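Local structure of glutathione S-transferase delta (Bombyx mori, 3VK9) at residues Asp112-Tyr115 with Pro116-Ala120; Pro152-Thr155 with Val156-Ser160; Lys182-Tyr185 with Glu186-Ser190; Lys201-Glu204 with Ala205-Leu209. The protein probably catalyses the conjugation of glutathione to electrophilic compounds, as a homodimeric delta-class glutathione transferase. All blocks are in the same frame, centred on the assembly; numbering follows the deposited sequence. Where two conformers were deposited one is given.

Contact 1 of 4, residues Asp112-Tyr115 with Pro116-Ala120; sequences DYFY and PQVFA
The side-chain amide of Gln117 lies over one face of the Tyr113 ring, one helical turn back. Its NE2 sits above the ring centre, and the closest ring atom, Tyr113 CZ, is 3.4 Å from Gln117 NE2. The ring and amide planes stand 73° apart. The same NE2 donates to Tyr113 O at 2.9 Å. The bond is nearly straight, but NE2 comes from above the carbonyl plane. Tyr113 O gets no main-chain N-H from Gln117; the side-chain NE2 takes that place. The helix is kinked here: Pro116 has no N-H to give, and this is probably also why Gln117 N misses Tyr113 O. The proline ring fills the break, with Pro116 CG 3.2 Å from Asp112 O.

One residue on, methyl CG2 of Val118 is a knob set over the flat of the Phe114 ring, 3.6 Å from its centroid, a CH-pi contact. With this methyl beside its backbone N, it faces back toward the ring. The other methyl, CG1, lies over the Phe119 ring. Tyr115 and Phe119 run side by side and point the same way. Their planes meet obliquely at 51°, with Tyr115 CD1 3.7 Å from Phe119 CE1. Outside, Tyr113 OH bonds to Asp172 and Asn129, and Tyr115 OH to Tyr107. This is a proline kink near the C-terminal end of the long helix 89-119 in the all-helical domain.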
loop_
_atom_site.group_PDB
_atom_site.type_symbol
_atom_site.label_atom_id
_atom_site.label_comp_id
_atom_site.label_asym_id
_atom_site.label_seq_id
_atom_site.Cartn_x
_atom_site.Cartn_y
_atom_site.Cartn_z
ATOM N N ASP A 112 2.450 -10.812 9.221
ATOM C CA ASP A 112 1.654 -11.116 10.422
ATOM C C ASP A 112 1.844 -12.548 10.895
ATOM O O ASP A 112 1.859 -12.838 12.101
ATOM C CB ASP A 112 0.161 -10.846 10.191
ATOM C CG ASP A 112 -0.163 -9.359 10.146
ATOM O OD1 ASP A 112 0.716 -8.543 10.509
ATOM O OD2 ASP A 112 -1.297 -9.008 9.750
ATOM N N TYR A 113 1.991 -13.445 9.930
ATOM C CA TYR A 113 2.119 -14.862 10.212
ATOM C C TYR A 113 3.519 -15.225 10.696
ATOM O O TYR A 113 3.684 -15.966 11.673
ATOM C CB TYR A 113 1.811 -15.659 8.934
ATOM C CG TYR A 113 2.135 -17.122 9.060
ATOM C CD1 TYR A 113 1.441 -17.925 9.959
ATOM C CD2 TYR A 113 3.125 -17.710 8.273
ATOM C CE1 TYR A 113 1.725 -19.270 10.085
ATOM C CE2 TYR A 113 3.412 -19.066 8.388
ATOM C CZ TYR A 113 2.706 -19.837 9.296
ATOM O OH TYR A 113 2.974 -21.188 9.431
ATOM N N PHE A 114 4.519 -14.683 10.003
ATOM C CA PHE A 114 5.907 -15.141 10.121
ATOM C C PHE A 114 6.775 -14.434 11.168
ATOM O O PHE A 114 7.526 -15.086 11.888
ATOM C CB PHE A 114 6.586 -15.069 8.750
ATOM C CG PHE A 114 7.862 -15.866 8.655
ATOM C CD1 PHE A 114 7.916 -17.162 9.117
ATOM C CD2 PHE A 114 9.004 -15.317 8.090
ATOM C CE1 PHE A 114 9.090 -17.901 9.023
ATOM C CE2 PHE A 114 10.175 -16.050 7.988
ATOM C CZ PHE A 114 10.217 -17.336 8.455
ATOM N N TYR A 115 6.694 -13.108 11.242
ATOM C CA TYR A 115 7.642 -12.356 12.066
ATOM C C TYR A 115 7.434 -12.498 13.577
ATOM O O TYR A 115 8.394 -12.404 14.340
ATOM C CB TYR A 115 7.717 -10.889 11.627
ATOM C CG TYR A 115 8.330 -10.707 10.246
ATOM C CD1 TYR A 115 9.388 -11.502 9.819
ATOM C CD2 TYR A 115 7.851 -9.747 9.371
ATOM C CE1 TYR A 115 9.953 -11.338 8.556
ATOM C CE2 TYR A 115 8.409 -9.573 8.110
ATOM C CZ TYR A 115 9.456 -10.374 7.707
ATOM O OH TYR A 115 10.009 -10.204 6.452
ATOM N N PRO A 116 6.188 -12.728 14.017
ATOM C CA PRO A 116 6.015 -13.128 15.416
ATOM C C PRO A 116 6.780 -14.415 15.741
ATOM O O PRO A 116 7.309 -14.537 16.846
ATOM C CB PRO A 116 4.508 -13.375 15.524
ATOM C CG PRO A 116 3.915 -12.455 14.507
ATOM C CD PRO A 116 4.899 -12.433 13.362
ATOM N N GLN A 117 6.837 -15.359 14.803
ATOM C CA GLN A 117 7.552 -16.612 15.052
ATOM C C GLN A 117 9.064 -16.402 15.090
ATOM O O GLN A 117 9.771 -17.015 15.891
ATOM C CB GLN A 117 7.221 -17.645 13.983
ATOM C CG GLN A 117 5.742 -17.840 13.722
ATOM C CD GLN A 117 5.514 -18.927 12.690
ATOM O OE1 GLN A 117 6.003 -20.047 12.848
ATOM N NE2 GLN A 117 4.799 -18.597 11.614
ATOM N N VAL A 118 9.555 -15.532 14.222
ATOM C CA VAL A 118 10.990 -15.314 14.093
ATOM C C VAL A 118 11.552 -14.411 15.192
ATOM O O VAL A 118 12.620 -14.685 15.742
ATOM C CB VAL A 118 11.334 -14.705 12.722
ATOM C CG1 VAL A 118 12.840 -14.587 12.554
ATOM C CG2 VAL A 118 10.729 -15.554 11.605
ATOM N N PHE A 119 10.835 -13.335 15.507
ATOM C CA PHE A 119 11.362 -12.328 16.422
ATOM C C PHE A 119 10.698 -12.284 17.795
ATOM O O PHE A 119 11.101 -11.490 18.648
ATOM C CB PHE A 119 11.302 -10.943 15.784
ATOM C CG PHE A 119 12.093 -10.835 14.525
ATOM C CD1 PHE A 119 11.459 -10.847 13.293
ATOM C CD2 PHE A 119 13.474 -10.742 14.570
ATOM C CE1 PHE A 119 12.190 -10.757 12.132
ATOM C CE2 PHE A 119 14.213 -10.646 13.410
ATOM C CZ PHE A 119 13.575 -10.655 12.191
ATOM N N ALA A 120 9.689 -13.120 18.009
ATOM C CA ALA A 120 9.024 -13.185 19.312
ATOM C C ALA A 120 8.742 -14.621 19.734
ATOM O O ALA A 120 7.865 -14.868 20.562
ATOM C CB ALA A 120 7.733 -12.381 19.288
#

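Contact 2 of 4, residues Pro152-Thr155 with Val156-Ser160; sequences PNLT and VADLS
Thr155 and Asp158 hold each other at the start of helix 156-167. The backbone N of Thr155 donates to Asp158 OD2 at 2.8 Å, with an N-H...O angle of 159°. OD2 uses the lone pair that points away from the other carboxylate oxygen. In the other direction, Thr155 OG1 accepts from Ala157 N at 3.2 Å. A chi1 of 68° places this oxygen between the backbone N and the carbonyl carbon, where it can face the first turn. Thr155 is therefore the N-cap, and with Asp158 it forms a capping box.

A water ties the same atoms together. It accepts from Thr155 OG1 at 2.8 Å and donates to Asp158 OD2 at 2.6 Å. Its other proton goes to Asn153 O.

Leu154, just before the cap, and Leu159, four residues after it, meet through Leu154 CD1 and Leu159 CD2 at 4.2 Å. This apolar contact across the cap is a hydrophobic staple. Box and staple together are a recognised feature of this helix in glutathione transferases. Leu154 CD1 also lies 3.8 Å from Asp158 CB, so the leucine covers the stem of the acid.

The second shell fixes the carboxylate from behind. Asp158 OD1 accepts from Val149 N and from Trp184 NE1. With an alanine in place of Asp158, Thr155 N and these two donors would probably be left without their acceptor, and the water would be less firmly held. Farther out, Val156 packs on Val95 of helix 89-119, and Leu159 on Leu19 of helix 12-24.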
loop_
_atom_site.group_PDB
_atom_site.type_symbol
_atom_site.label_atom_id
_atom_site.label_comp_id
_atom_site.label_asym_id
_atom_site.label_seq_id
_atom_site.Cartn_x
_atom_site.Cartn_y
_atom_site.Cartn_z
ATOM N N PRO A 152 0.769 -8.171 -20.040
ATOM C CA PRO A 152 1.608 -9.056 -20.849
ATOM C C PRO A 152 3.116 -8.873 -20.627
ATOM O O PRO A 152 3.872 -9.753 -21.001
ATOM C CB PRO A 152 1.218 -8.681 -22.286
ATOM C CG PRO A 152 0.736 -7.266 -22.190
ATOM C CD PRO A 152 0.038 -7.186 -20.864
ATOM N N ASN A 153 3.547 -7.766 -20.034
ATOM C CA ASN A 153 4.979 -7.552 -19.832
ATOM C C ASN A 153 5.381 -7.625 -18.364
ATOM O O ASN A 153 4.552 -7.443 -17.471
ATOM C CB ASN A 153 5.389 -6.200 -20.401
ATOM C CG ASN A 153 4.799 -5.955 -21.772
ATOM O OD1 ASN A 153 4.985 -6.761 -22.677
ATOM N ND2 ASN A 153 4.066 -4.853 -21.927
ATOM N N LEU A 154 6.663 -7.879 -18.124
ATOM C CA LEU A 154 7.230 -7.727 -16.791
ATOM C C LEU A 154 7.002 -6.281 -16.313
ATOM O O LEU A 154 7.242 -5.331 -17.062
ATOM C CB LEU A 154 8.724 -8.026 -16.822
ATOM C CG LEU A 154 9.459 -7.963 -15.477
ATOM C CD1 LEU A 154 9.270 -9.268 -14.720
ATOM C CD2 LEU A 154 10.935 -7.668 -15.696
ATOM N N THR A 155 6.522 -6.117 -15.085
ATOM C CA THR A 155 6.348 -4.761 -14.521
ATOM C C THR A 155 6.885 -4.655 -13.091
ATOM O O THR A 155 7.209 -5.659 -12.455
ATOM C CB THR A 155 4.874 -4.313 -14.516
ATOM O OG1 THR A 155 4.129 -5.114 -13.586
ATOM C CG2 THR A 155 4.251 -4.433 -15.920
ATOM N N VAL A 156 6.975 -3.432 -12.581
ATOM C CA VAL A 156 7.398 -3.251 -11.211
ATOM C C VAL A 156 6.511 -4.035 -10.236
ATOM O O VAL A 156 6.934 -4.314 -9.114
ATOM C CB VAL A 156 7.442 -1.753 -10.817
ATOM C CG1 VAL A 156 8.600 -1.063 -11.521
ATOM C CG2 VAL A 156 6.108 -1.079 -11.149
ATOM N N ALA A 157 5.285 -4.375 -10.649
ATOM C CA ALA A 157 4.425 -5.217 -9.821
ATOM C C ALA A 157 4.978 -6.637 -9.650
ATOM O O ALA A 157 4.946 -7.185 -8.554
ATOM C CB ALA A 157 2.997 -5.260 -10.369
ATOM N N ASP A 158 5.460 -7.242 -10.735
ATOM C CA ASP A 158 6.122 -8.544 -10.621
ATOM C C ASP A 158 7.328 -8.457 -9.665
ATOM O O ASP A 158 7.544 -9.312 -8.809
ATOM C CB ASP A 158 6.573 -9.048 -12.005
ATOM C CG ASP A 158 5.407 -9.222 -12.987
ATOM O OD1 ASP A 158 4.609 -10.169 -12.811
ATOM O OD2 ASP A 158 5.299 -8.421 -13.938
ATOM N N LEU A 159 8.124 -7.417 -9.817
ATOM C CA LEU A 159 9.367 -7.324 -9.073
ATOM C C LEU A 159 9.122 -7.143 -7.564
ATOM O O LEU A 159 9.795 -7.747 -6.728
ATOM C CB LEU A 159 10.229 -6.182 -9.636
ATOM C CG LEU A 159 10.582 -6.237 -11.130
ATOM C CD1 LEU A 159 11.472 -5.031 -11.545
ATOM C CD2 LEU A 159 11.257 -7.546 -11.478
ATOM N N SER A 160 8.156 -6.308 -7.224
ATOM C CA SER A 160 7.784 -6.115 -5.825
ATOM C C SER A 160 7.160 -7.398 -5.264
ATOM O O SER A 160 7.516 -7.844 -4.176
ATOM C CB SER A 160 6.822 -4.933 -5.686
ATOM O OG SER A 160 6.501 -4.704 -4.332
HETATM O O HOH W 1 3.170 -7.363 -14.910
#

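Contact 3 of 4, residues Lys182-Tyr185 with Glu186-Ser190; sequences KRWY and ETVKS
Val188 and Trp184 lie side by side on helix 179-191 and point the same way. Methyl CG2 of Val188 sits over one face of the indole, off-centre toward the rim. It is 3.9 Å from the centroid of the five-membered ring, a CH-pi contact. The closest ring atom is Trp184 NE1, 3.5 Å from Val188 CG2. The indole hangs with CG anti to the backbone N (chi1 164°), which turns its flat side to the methyl.

Tyr185 and Lys189 are arranged differently. The lysine chain runs slantwise over the tyrosine ring. Its CD stands over the face, 4.3 Å from the centroid, in a second CH-pi contact. Farther along, Lys189 CE and Tyr185 CE2 are 3.5 Å apart. A bend at chi3 (138°) keeps the end of the chain near this side of the ring.

On another side of the helix, Arg183 and Thr187 are joined through water. The water accepts from Arg183 NH1 at 3.0 Å, in the guanidinium plane, and lies 2.6 Å from Thr187 OG1. Thr187 OG1 is also 3.1 Å from Arg183 O.

Partners outside the helix hold the polar ends. Trp184 NE1 goes to Asp158, and Tyr185 OH to Glu169. Arg183 NH1 bonds to Gln146 O, and NH2 to Leu143 O. The chemistry is thus divided. Aliphatic groups lie against the ring faces within the helix, while the polar tips of the same aromatic residues are spent on binding it to its neighbours.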
loop_
_atom_site.group_PDB
_atom_site.type_symbol
_atom_site.label_atom_id
_atom_site.label_comp_id
_atom_site.label_asym_id
_atom_site.label_seq_id
_atom_site.Cartn_x
_atom_site.Cartn_y
_atom_site.Cartn_z
ATOM N N LYS A 182 3.521 -20.820 -9.159
ATOM C CA LYS A 182 4.765 -21.550 -9.437
ATOM C C LYS A 182 5.304 -21.185 -10.827
ATOM O O LYS A 182 6.487 -20.885 -10.975
ATOM C CB LYS A 182 4.526 -23.055 -9.315
ATOM C CG LYS A 182 5.767 -23.943 -9.551
ATOM C CD LYS A 182 5.383 -25.407 -9.456
ATOM C CE LYS A 182 6.536 -26.331 -9.811
ATOM N NZ LYS A 182 6.289 -27.703 -9.280
ATOM N N ARG A 183 4.424 -21.197 -11.835
ATOM C CA ARG A 183 4.789 -20.852 -13.212
ATOM C C ARG A 183 5.357 -19.430 -13.302
ATOM O O ARG A 183 6.447 -19.201 -13.831
ATOM C CB ARG A 183 3.573 -20.994 -14.140
ATOM C CG ARG A 183 3.828 -20.491 -15.547
ATOM C CD ARG A 183 2.617 -20.642 -16.485
ATOM N NE ARG A 183 1.334 -20.202 -15.918
ATOM C CZ ARG A 183 0.975 -18.934 -15.711
ATOM N NH1 ARG A 183 1.811 -17.937 -15.981
ATOM N NH2 ARG A 183 -0.222 -18.657 -15.208
ATOM N N TRP A 184 4.604 -18.481 -12.775
ATOM C CA TRP A 184 5.026 -17.076 -12.725
ATOM C C TRP A 184 6.368 -16.879 -11.994
ATOM O O TRP A 184 7.266 -16.199 -12.492
ATOM C CB TRP A 184 3.903 -16.244 -12.094
ATOM C CG TRP A 184 4.305 -14.888 -11.621
ATOM C CD1 TRP A 184 4.349 -13.738 -12.361
ATOM C CD2 TRP A 184 4.713 -14.536 -10.301
ATOM N NE1 TRP A 184 4.762 -12.689 -11.574
ATOM C CE2 TRP A 184 4.989 -13.150 -10.303
ATOM C CE3 TRP A 184 4.869 -15.253 -9.111
ATOM C CZ2 TRP A 184 5.423 -12.468 -9.157
ATOM C CZ3 TRP A 184 5.287 -14.580 -7.975
ATOM C CH2 TRP A 184 5.566 -13.200 -8.006
ATOM N N TYR A 185 6.500 -17.476 -10.813
ATOM C CA TYR A 185 7.753 -17.424 -10.062
ATOM C C TYR A 185 8.938 -17.750 -10.967
ATOM O O TYR A 185 9.910 -16.984 -11.050
ATOM C CB TYR A 185 7.694 -18.431 -8.914
ATOM C CG TYR A 185 8.718 -18.237 -7.805
ATOM C CD1 TYR A 185 8.796 -17.032 -7.092
ATOM C CD2 TYR A 185 9.561 -19.287 -7.416
ATOM C CE1 TYR A 185 9.715 -16.865 -6.058
ATOM C CE2 TYR A 185 10.489 -19.127 -6.370
ATOM C CZ TYR A 185 10.559 -17.916 -5.703
ATOM O OH TYR A 185 11.461 -17.749 -4.681
ATOM N N GLU A 186 8.854 -18.891 -11.647
ATOM C CA GLU A 186 9.913 -19.314 -12.550
ATOM C C GLU A 186 10.146 -18.329 -13.692
ATOM O O GLU A 186 11.282 -18.018 -14.020
ATOM C CB GLU A 186 9.624 -20.701 -13.128
ATOM C CG GLU A 186 10.719 -21.162 -14.071
ATOM C CD GLU A 186 10.416 -22.480 -14.739
ATOM O OE1 GLU A 186 9.231 -22.881 -14.776
ATOM O OE2 GLU A 186 11.368 -23.105 -15.240
ATOM N N THR A 187 9.067 -17.851 -14.300
ATOM C CA THR A 187 9.178 -16.903 -15.402
ATOM C C THR A 187 9.933 -15.643 -14.970
ATOM O O THR A 187 10.826 -15.158 -15.661
ATOM C CB THR A 187 7.778 -16.460 -15.927
ATOM O OG1 THR A 187 7.037 -17.596 -16.387
ATOM C CG2 THR A 187 7.922 -15.449 -17.070
ATOM N N VAL A 188 9.568 -15.112 -13.814
ATOM C CA VAL A 188 10.168 -13.862 -13.366
ATOM C C VAL A 188 11.647 -14.070 -13.017
ATOM O O VAL A 188 12.493 -13.278 -13.412
ATOM C CB VAL A 188 9.360 -13.226 -12.241
ATOM C CG1 VAL A 188 10.101 -12.017 -11.647
ATOM C CG2 VAL A 188 7.993 -12.793 -12.794
ATOM N N LYS A 189 11.955 -15.175 -12.349
ATOM C CA LYS A 189 13.341 -15.527 -12.050
ATOM C C LYS A 189 14.220 -15.494 -13.300
ATOM O O LYS A 189 15.358 -15.018 -13.263
ATOM C CB LYS A 189 13.404 -16.933 -11.447
ATOM C CG LYS A 189 13.086 -17.017 -9.972
ATOM C CD LYS A 189 12.799 -18.458 -9.599
ATOM C CE LYS A 189 13.431 -18.862 -8.282
ATOM N NZ LYS A 189 13.278 -20.344 -8.119
ATOM N N SER A 190 13.688 -16.005 -14.410
ATOM C CA SER A 190 14.453 -16.148 -15.645
ATOM C C SER A 190 14.357 -14.936 -16.562
ATOM O O SER A 190 15.004 -14.895 -17.612
ATOM C CB SER A 190 13.982 -17.383 -16.418
ATOM O OG SER A 190 13.686 -18.439 -15.533
HETATM O O HOH W 2 4.566 -16.952 -16.409
HETATM O O HOH W 3 7.644 -20.995 -15.964
#

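Contact 4 of 4, residues Lys201-Glu204 with Ala205-Leu209; sequences KGLE and AFKGL
Residues 201-209 form regular helix, with four successive backbone bonds from Ala205, Phe206, Lys207 and Gly208 to the residue four back. The tightest are Phe206 N to Gly202 O and Lys207 N to Leu203 O, both 2.9 Å.

Lys207 carries most of the side-chain contact. Its CG is beside the backbone N (chi1 -71°), and the chain beyond is extended. The aliphatic part passes Leu203 O and then slants over the leucine side chain. Lys207 CE reaches Leu203 CG at 3.9 Å. Beyond it, the ammonium is linked to Glu204 by a water that accepts from Lys207 NZ at 2.7 Å and donates to Glu204 OE1 at 2.9 Å. Lys207 NZ and Glu204 OE1 themselves stay 4.8 Å apart. The direct salt bridge of NZ is with Glu169. A methionine at Lys207 would probably cost Glu169 its positive partner and break the water link to Glu204.

Leu203 CD1 approaches the Phe206 ring obliquely, 4.4 Å from Phe206 CD2. Both residues are buried against neighbouring helices. Leu203 touches Ser166, and Phe206 packs on Phe114 and Tyr115 of helix 89-119. Exposed Glu204 and Ala205 lie on the outer side. This is the pattern of an amphipathic helix, here the C-terminal helix 195-213, packed on helices 89-119 and 156-167 within the helical domain of the glutathione transferase fold.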
loop_
_atom_site.group_PDB
_atom_site.type_symbol
_atom_site.label_atom_id
_atom_site.label_comp_id
_atom_site.label_asym_id
_atom_site.label_seq_id
_atom_site.Cartn_x
_atom_site.Cartn_y
_atom_site.Cartn_z
ATOM N N LYS A 201 20.590 -13.284 -3.806
ATOM C CA LYS A 201 21.644 -13.040 -2.834
ATOM C C LYS A 201 21.033 -12.573 -1.506
ATOM O O LYS A 201 21.240 -13.196 -0.470
ATOM C CB LYS A 201 22.625 -12.000 -3.377
ATOM C CG LYS A 201 23.814 -11.752 -2.460
ATOM C CD LYS A 201 24.818 -10.802 -3.096
ATOM C CE LYS A 201 25.979 -10.526 -2.142
ATOM N NZ LYS A 201 26.984 -9.601 -2.733
ATOM N N GLY A 202 20.270 -11.489 -1.543
ATOM C CA GLY A 202 19.584 -11.011 -0.351
ATOM C C GLY A 202 18.645 -12.029 0.295
ATOM O O GLY A 202 18.592 -12.140 1.520
ATOM N N LEU A 203 17.894 -12.766 -0.522
ATOM C CA LEU A 203 17.000 -13.807 -0.016
ATOM C C LEU A 203 17.796 -14.790 0.834
ATOM O O LEU A 203 17.342 -15.255 1.894
ATOM C CB LEU A 203 16.318 -14.539 -1.177
ATOM C CG LEU A 203 15.339 -15.671 -0.839
ATOM C CD1 LEU A 203 14.244 -15.197 0.134
ATOM C CD2 LEU A 203 14.739 -16.289 -2.095
ATOM N N GLU A 204 19.007 -15.093 0.373
ATOM C CA GLU A 204 19.868 -16.016 1.093
ATOM C C GLU A 204 20.241 -15.447 2.455
ATOM O O GLU A 204 20.259 -16.183 3.439
ATOM C CB GLU A 204 21.126 -16.346 0.280
ATOM C CG GLU A 204 21.909 -17.539 0.804
ATOM C CD GLU A 204 21.102 -18.832 0.781
ATOM O OE1 GLU A 204 20.219 -18.976 -0.095
ATOM O OE2 GLU A 204 21.352 -19.705 1.645
ATOM N N ALA A 205 20.538 -14.145 2.505
ATOM C CA ALA A 205 20.890 -13.473 3.758
ATOM C C ALA A 205 19.722 -13.521 4.746
ATOM O O ALA A 205 19.913 -13.757 5.939
ATOM C CB ALA A 205 21.278 -12.030 3.487
ATOM N N PHE A 206 18.520 -13.281 4.228
ATOM C CA PHE A 206 17.277 -13.359 4.996
ATOM C C PHE A 206 17.073 -14.760 5.591
ATOM O O PHE A 206 16.774 -14.895 6.777
ATOM C CB PHE A 206 16.089 -12.967 4.097
ATOM C CG PHE A 206 14.731 -13.090 4.762
ATOM C CD1 PHE A 206 14.370 -12.251 5.804
ATOM C CD2 PHE A 206 13.810 -14.022 4.316
ATOM C CE1 PHE A 206 13.118 -12.362 6.411
ATOM C CE2 PHE A 206 12.563 -14.142 4.913
ATOM C CZ PHE A 206 12.212 -13.309 5.960
ATOM N N LYS A 207 17.240 -15.797 4.771
ATOM C CA LYS A 207 17.185 -17.165 5.269
ATOM C C LYS A 207 18.206 -17.368 6.391
ATOM O O LYS A 207 17.917 -18.014 7.391
ATOM C CB LYS A 207 17.368 -18.176 4.130
ATOM C CG LYS A 207 16.163 -18.244 3.197
ATOM C CD LYS A 207 16.444 -19.086 1.969
ATOM C CE LYS A 207 15.265 -19.083 0.997
ATOM N NZ LYS A 207 15.565 -19.963 -0.176
ATOM N N GLY A 208 19.384 -16.773 6.229
ATOM C CA GLY A 208 20.412 -16.779 7.254
ATOM C C GLY A 208 19.964 -16.159 8.567
ATOM O O GLY A 208 20.163 -16.749 9.637
ATOM N N LEU A 209 19.360 -14.973 8.490
ATOM C CA LEU A 209 18.865 -14.280 9.674
ATOM C C LEU A 209 17.799 -15.141 10.327
ATOM O O LEU A 209 17.819 -15.343 11.540
ATOM C CB LEU A 209 18.273 -12.918 9.306
ATOM C CG LEU A 209 18.154 -11.779 10.339
ATOM C CD1 LEU A 209 17.133 -10.744 9.846
ATOM C CD2 LEU A 209 17.774 -12.265 11.724
HETATM O O HOH W 4 17.611 -18.560 -1.322
#

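Overall arrangement
The four contacts follow in series and form two touching pairs. Contacts 2 and 3 have centres 11 Å apart. They are joined by the hydrogen bond of Trp184 NE1 to Asp158 OD1, 2.8 Å long, and Val188 packs near Asp158 and Leu154. Contacts 1 and 4 have centres 16 Å apart and share aromatic packing, with Phe114 CE2 4.0 Å from Phe206 CZ. Contacts 1 and 2 lie on opposite sides of the chain's centre, 28 Å apart between centres. Contacts 3 and 4 do not touch, but Tyr185 OH and Lys207 NZ reach the two carboxylate oxygens of Glu169. Glutathione transferases bind glutathione mainly through the thioredoxin-like domain. Contact 2 adjoins that domain through helices 12-24 and 67-78.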